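Local coordinates for protein nitrite oxidoreductase subunit A (Kuenenia stuttgartiensis, PDB 7B04) that belongs to the molybdopterin oxidoreductase family, is similar to NarG, and carries a molybdenum atom, two MD1 ligands and an iron/sulfur cluster, at residues R241-H252 and L749-W758. Residues are numbered along the deposited sequence; the frame is centred on the assembly and turned at random.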
loop_
_atom_site.group_PDB
_atom_site.type_symbol
_atom_site.label_atom_id
_atom_site.label_comp_id
_atom_site.label_asym_id
_atom_site.label_seq_id
_atom_site.Cartn_x
_atom_site.Cartn_y
_atom_site.Cartn_z
ATOM N N ARG B 241 19.261 -24.700 -7.941
ATOM C CA ARG B 241 19.817 -26.018 -7.661
ATOM C C ARG B 241 19.147 -27.083 -8.520
ATOM O O ARG B 241 19.812 -28.000 -9.016
ATOM C CB ARG B 241 19.660 -26.338 -6.174
ATOM C CG ARG B 241 20.390 -27.581 -5.701
ATOM C CD ARG B 241 20.145 -27.802 -4.216
ATOM N NE ARG B 241 20.847 -28.976 -3.703
ATOM C CZ ARG B 241 22.066 -28.946 -3.176
ATOM N NH1 ARG B 241 22.727 -27.799 -3.093
ATOM N NH2 ARG B 241 22.626 -30.063 -2.734
ATOM N N PHE B 242 17.828 -26.977 -8.701
ATOM C CA PHE B 242 17.113 -27.911 -9.565
ATOM C C PHE B 242 17.640 -27.851 -10.994
ATOM O O PHE B 242 17.848 -28.891 -11.631
ATOM C CB PHE B 242 15.615 -27.614 -9.532
ATOM C CG PHE B 242 14.788 -28.570 -10.342
ATOM C CD1 PHE B 242 14.488 -29.831 -9.855
ATOM C CD2 PHE B 242 14.311 -28.207 -11.591
ATOM C CE1 PHE B 242 13.727 -30.714 -10.601
ATOM C CE2 PHE B 242 13.552 -29.083 -12.340
ATOM C CZ PHE B 242 13.259 -30.339 -11.844
ATOM N N ASN B 243 17.846 -26.639 -11.459
ATOM C CA ASN B 243 18.364 -26.394 -12.815
ATOM C C ASN B 243 19.728 -27.058 -12.915
ATOM O O ASN B 243 20.044 -27.637 -13.928
ATOM C CB ASN B 243 18.560 -24.900 -12.983
ATOM C CG ASN B 243 17.254 -24.202 -13.201
ATOM O OD1 ASN B 243 16.301 -24.829 -13.593
ATOM N ND2 ASN B 243 17.212 -22.914 -12.976
ATOM N N ASN B 244 20.514 -26.948 -11.867
ATOM C CA ASN B 244 21.855 -27.565 -11.880
ATOM C C ASN B 244 21.726 -29.080 -11.990
ATOM O O ASN B 244 22.457 -29.667 -12.741
ATOM C CB ASN B 244 22.625 -27.155 -10.636
ATOM C CG ASN B 244 24.071 -27.530 -10.751
ATOM O OD1 ASN B 244 24.505 -27.954 -11.797
ATOM N ND2 ASN B 244 24.803 -27.413 -9.673
ATOM N N CYS B 245 20.775 -29.655 -11.273
ATOM C CA CYS B 245 20.535 -31.109 -11.192
ATOM C C CYS B 245 20.169 -31.670 -12.553
ATOM O O CYS B 245 20.327 -32.821 -12.760
ATOM C CB CYS B 245 19.343 -31.357 -10.292
ATOM S SG CYS B 245 19.774 -31.549 -8.555
ATOM N N LEU B 246 19.558 -30.875 -13.392
ATOM C CA LEU B 246 19.144 -31.360 -14.703
ATOM C C LEU B 246 20.313 -31.811 -15.566
ATOM O O LEU B 246 20.082 -32.395 -16.630
ATOM C CB LEU B 246 18.347 -30.283 -15.434
ATOM C CG LEU B 246 16.975 -29.999 -14.828
ATOM C CD1 LEU B 246 16.333 -28.842 -15.546
ATOM C CD2 LEU B 246 16.088 -31.230 -14.895
ATOM N N ALA B 247 21.552 -31.544 -15.145
ATOM C CA ALA B 247 22.701 -32.106 -15.842
ATOM C C ALA B 247 22.640 -33.628 -15.871
ATOM O O ALA B 247 23.090 -34.247 -16.842
ATOM C CB ALA B 247 23.999 -31.633 -15.187
ATOM N N ILE B 248 22.097 -34.246 -14.817
ATOM C CA ILE B 248 21.931 -35.699 -14.811
ATOM C C ILE B 248 20.997 -36.132 -15.933
ATOM O O ILE B 248 21.264 -37.106 -16.646
ATOM C CB ILE B 248 21.413 -36.183 -13.446
ATOM C CG1 ILE B 248 22.354 -35.766 -12.318
ATOM C CG2 ILE B 248 21.255 -37.695 -13.450
ATOM C CD1 ILE B 248 21.795 -36.069 -10.941
ATOM N N VAL B 249 19.877 -35.422 -16.098
ATOM C CA VAL B 249 18.935 -35.762 -17.161
ATOM C C VAL B 249 19.604 -35.625 -18.521
ATOM O O VAL B 249 19.360 -36.422 -19.435
ATOM C CB VAL B 249 17.668 -34.892 -17.065
ATOM C CG1 VAL B 249 16.510 -35.555 -17.796
ATOM C CG2 VAL B 249 17.307 -34.633 -15.613
ATOM N N ASP B 250 20.461 -34.614 -18.673
ATOM C CA ASP B 250 21.218 -34.465 -19.910
ATOM C C ASP B 250 22.148 -35.652 -20.124
ATOM O O ASP B 250 22.321 -36.119 -21.255
ATOM C CB ASP B 250 22.006 -33.156 -19.884
ATOM C CG ASP B 250 22.681 -32.857 -21.205
ATOM O OD1 ASP B 250 21.971 -32.486 -22.165
ATOM O OD2 ASP B 250 23.920 -32.987 -21.284
ATOM N N ALA B 251 22.762 -36.146 -19.046
ATOM C CA ALA B 251 23.593 -37.342 -19.147
ATOM C C ALA B 251 22.776 -38.543 -19.610
ATOM O O ALA B 251 23.261 -39.368 -20.393
ATOM C CB ALA B 251 24.264 -37.631 -17.805
ATOM N N HIS B 252 21.536 -38.664 -19.128
ATOM C CA HIS B 252 20.679 -39.759 -19.573
ATOM C C HIS B 252 20.217 -39.549 -21.010
ATOM O O HIS B 252 20.105 -40.510 -21.781
ATOM C CB HIS B 252 19.476 -39.898 -18.641
ATOM C CG HIS B 252 19.801 -40.528 -17.322
ATOM N ND1 HIS B 252 19.965 -41.889 -17.168
ATOM C CD2 HIS B 252 19.991 -39.986 -16.096
ATOM C CE1 HIS B 252 20.242 -42.156 -15.905
ATOM N NE2 HIS B 252 20.264 -41.019 -15.233
ATOM N N LEU B 749 14.111 -42.118 -14.046
ATOM C CA LEU B 749 15.407 -42.366 -14.662
ATOM C C LEU B 749 16.229 -43.406 -13.917
ATOM O O LEU B 749 17.383 -43.642 -14.293
ATOM C CB LEU B 749 16.194 -41.057 -14.778
ATOM C CG LEU B 749 15.588 -40.077 -15.784
ATOM C CD1 LEU B 749 16.379 -38.779 -15.833
ATOM C CD2 LEU B 749 15.502 -40.718 -17.161
ATOM N N ARG B 750 15.661 -44.042 -12.889
ATOM C CA ARG B 750 16.351 -45.055 -12.089
ATOM C C ARG B 750 17.715 -44.546 -11.627
ATOM O O ARG B 750 18.741 -45.218 -11.752
ATOM C CB ARG B 750 16.478 -46.368 -12.864
ATOM C CG ARG B 750 15.260 -46.692 -13.716
ATOM C CD ARG B 750 14.670 -48.049 -13.372
ATOM N N ASP B 751 17.711 -43.332 -11.086
ATOM C CA ASP B 751 18.919 -42.657 -10.638
ATOM C C ASP B 751 18.726 -42.214 -9.197
ATOM O O ASP B 751 17.708 -41.601 -8.862
ATOM C CB ASP B 751 19.239 -41.451 -11.529
ATOM C CG ASP B 751 20.727 -41.215 -11.681
ATOM O OD1 ASP B 751 21.302 -41.655 -12.700
ATOM O OD2 ASP B 751 21.324 -40.586 -10.783
ATOM N N LYS B 752 19.706 -42.524 -8.353
ATOM C CA LYS B 752 19.661 -42.143 -6.948
ATOM C C LYS B 752 20.280 -40.774 -6.716
ATOM O O LYS B 752 19.919 -40.092 -5.751
ATOM C CB LYS B 752 20.370 -43.195 -6.088
ATOM N N ARG B 753 21.267 -40.400 -7.537
ATOM C CA ARG B 753 21.914 -39.094 -7.438
ATOM C C ARG B 753 20.939 -37.917 -7.429
ATOM O O ARG B 753 21.329 -36.820 -7.015
ATOM C CB ARG B 753 22.891 -38.918 -8.603
ATOM C CG ARG B 753 24.005 -39.945 -8.631
ATOM C CD ARG B 753 24.833 -39.843 -9.903
ATOM N NE ARG B 753 24.073 -40.183 -11.102
ATOM C CZ ARG B 753 24.603 -40.268 -12.317
ATOM N NH1 ARG B 753 25.898 -40.044 -12.492
ATOM N NH2 ARG B 753 23.843 -40.583 -13.356
ATOM N N PHE B 754 19.688 -38.101 -7.860
ATOM C CA PHE B 754 18.720 -37.011 -7.754
ATOM C C PHE B 754 18.346 -36.743 -6.304
ATOM O O PHE B 754 18.356 -35.592 -5.851
ATOM C CB PHE B 754 17.470 -37.315 -8.580
ATOM C CG PHE B 754 17.619 -37.009 -10.041
ATOM C CD1 PHE B 754 17.496 -35.710 -10.512
ATOM C CD2 PHE B 754 17.876 -38.022 -10.946
ATOM C CE1 PHE B 754 17.632 -35.433 -11.858
ATOM C CE2 PHE B 754 18.006 -37.751 -12.291
ATOM C CZ PHE B 754 17.888 -36.456 -12.746
ATOM N N GLU B 755 18.008 -37.796 -5.560
ATOM C CA GLU B 755 17.632 -37.619 -4.164
ATOM C C GLU B 755 18.818 -37.218 -3.295
ATOM O O GLU B 755 18.615 -36.623 -2.232
ATOM C CB GLU B 755 16.965 -38.891 -3.643
ATOM C CG GLU B 755 15.447 -38.846 -3.778
ATOM C CD GLU B 755 14.748 -40.043 -3.168
ATOM O OE1 GLU B 755 15.085 -41.187 -3.538
ATOM O OE2 GLU B 755 13.855 -39.836 -2.320
ATOM N N ASP B 756 20.044 -37.539 -3.717
ATOM C CA ASP B 756 21.221 -37.127 -2.955
ATOM C C ASP B 756 21.370 -35.612 -2.948
ATOM O O ASP B 756 21.761 -35.025 -1.932
ATOM C CB ASP B 756 22.474 -37.797 -3.516
ATOM C CG ASP B 756 22.414 -39.309 -3.422
ATOM O OD1 ASP B 756 21.586 -39.821 -2.639
ATOM O OD2 ASP B 756 23.198 -39.984 -4.124
ATOM N N ASN B 757 21.072 -34.960 -4.075
ATOM C CA ASN B 757 21.168 -33.508 -4.144
ATOM C C ASN B 757 20.105 -32.828 -3.291
ATOM O O ASN B 757 20.245 -31.641 -2.977
ATOM C CB ASN B 757 21.069 -33.040 -5.597
ATOM C CG ASN B 757 22.422 -32.977 -6.282
ATOM O OD1 ASN B 757 23.140 -31.982 -6.177
ATOM N ND2 ASN B 757 22.781 -34.048 -6.979
ATOM N N TRP B 758 19.029 -33.537 -2.949
ATOM C CA TRP B 758 17.960 -33.023 -2.101
ATOM C C TRP B 758 17.790 -33.867 -0.840
ATOM O O TRP B 758 16.698 -33.935 -0.276
ATOM C CB TRP B 758 16.647 -32.950 -2.879
ATOM C CG TRP B 758 16.746 -32.072 -4.077
ATOM C CD1 TRP B 758 17.045 -32.455 -5.349
ATOM C CD2 TRP B 758 16.560 -30.653 -4.118
ATOM N NE1 TRP B 758 17.052 -31.364 -6.184
ATOM C CE2 TRP B 758 16.758 -30.245 -5.452
ATOM C CE3 TRP B 758 16.244 -29.688 -3.157
ATOM C CZ2 TRP B 758 16.649 -28.915 -5.848
ATOM C CZ3 TRP B 758 16.137 -28.368 -3.553
ATOM C CH2 TRP B 758 16.338 -27.994 -4.887
#
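Leu749 lays its CB over one face of the His252 imidazole, offset toward the rim, while its CD1 reaches Val249 CG1 at 3.8 Å; Ile186 of helix 174-191 touches both Leu749 and Val249. After Arg750, with its positive phi, Asp751 precedes the turn into helix 753-757. Its OD1 accepts from His252 NE2 at 2.8 Å; OD1 lies close to the imidazole plane, while NE2 comes from above the carboxylate plane, the two planes standing 90° apart. Arg753 grips the same carboxylate side-on in a salt bridge, NH2 to OD1 and NE to the syn lone pair of OD2, the NE bond nearly straight. A bend at chi3 (-66°) folds the guanidinium back onto Asp751, whose OD2 also caps Arg753 N weakly. With OD1 shared by two donors, the carboxylate is held from two directions and probably stays ionised. Phe754 is the apolar centre: Ile248 CD1 sits over the middle of its ring, 4.1 Å from the centroid, and Val249 CG2 meets the edge. Asn757 offers its backbone O to Arg241, whose NE (2.8 Å) and NH2 (2.9 Å) both bind that single oxygen close to the guanidinium plane; its side-chain ND2 turns instead to Arg753 O and to Val589 O. Cys245 SG fits against Asn757 CB and lies obliquely beside the indole of Trp758, 3.6 Å from NE1. The extended Arg241 chain runs past the indole in the opposite direction, CD over the six-membered ring at 4.0 Å from its centroid, and Phe242 N approaches the edge. The Trp758 side chain is about 13 Å from a bound MD1. Helices 238-254 and 753-757 thus form an antiparallel pair (170°), an apolar seam with polar grips at both ends, within the molybdopterin oxidoreductase fold.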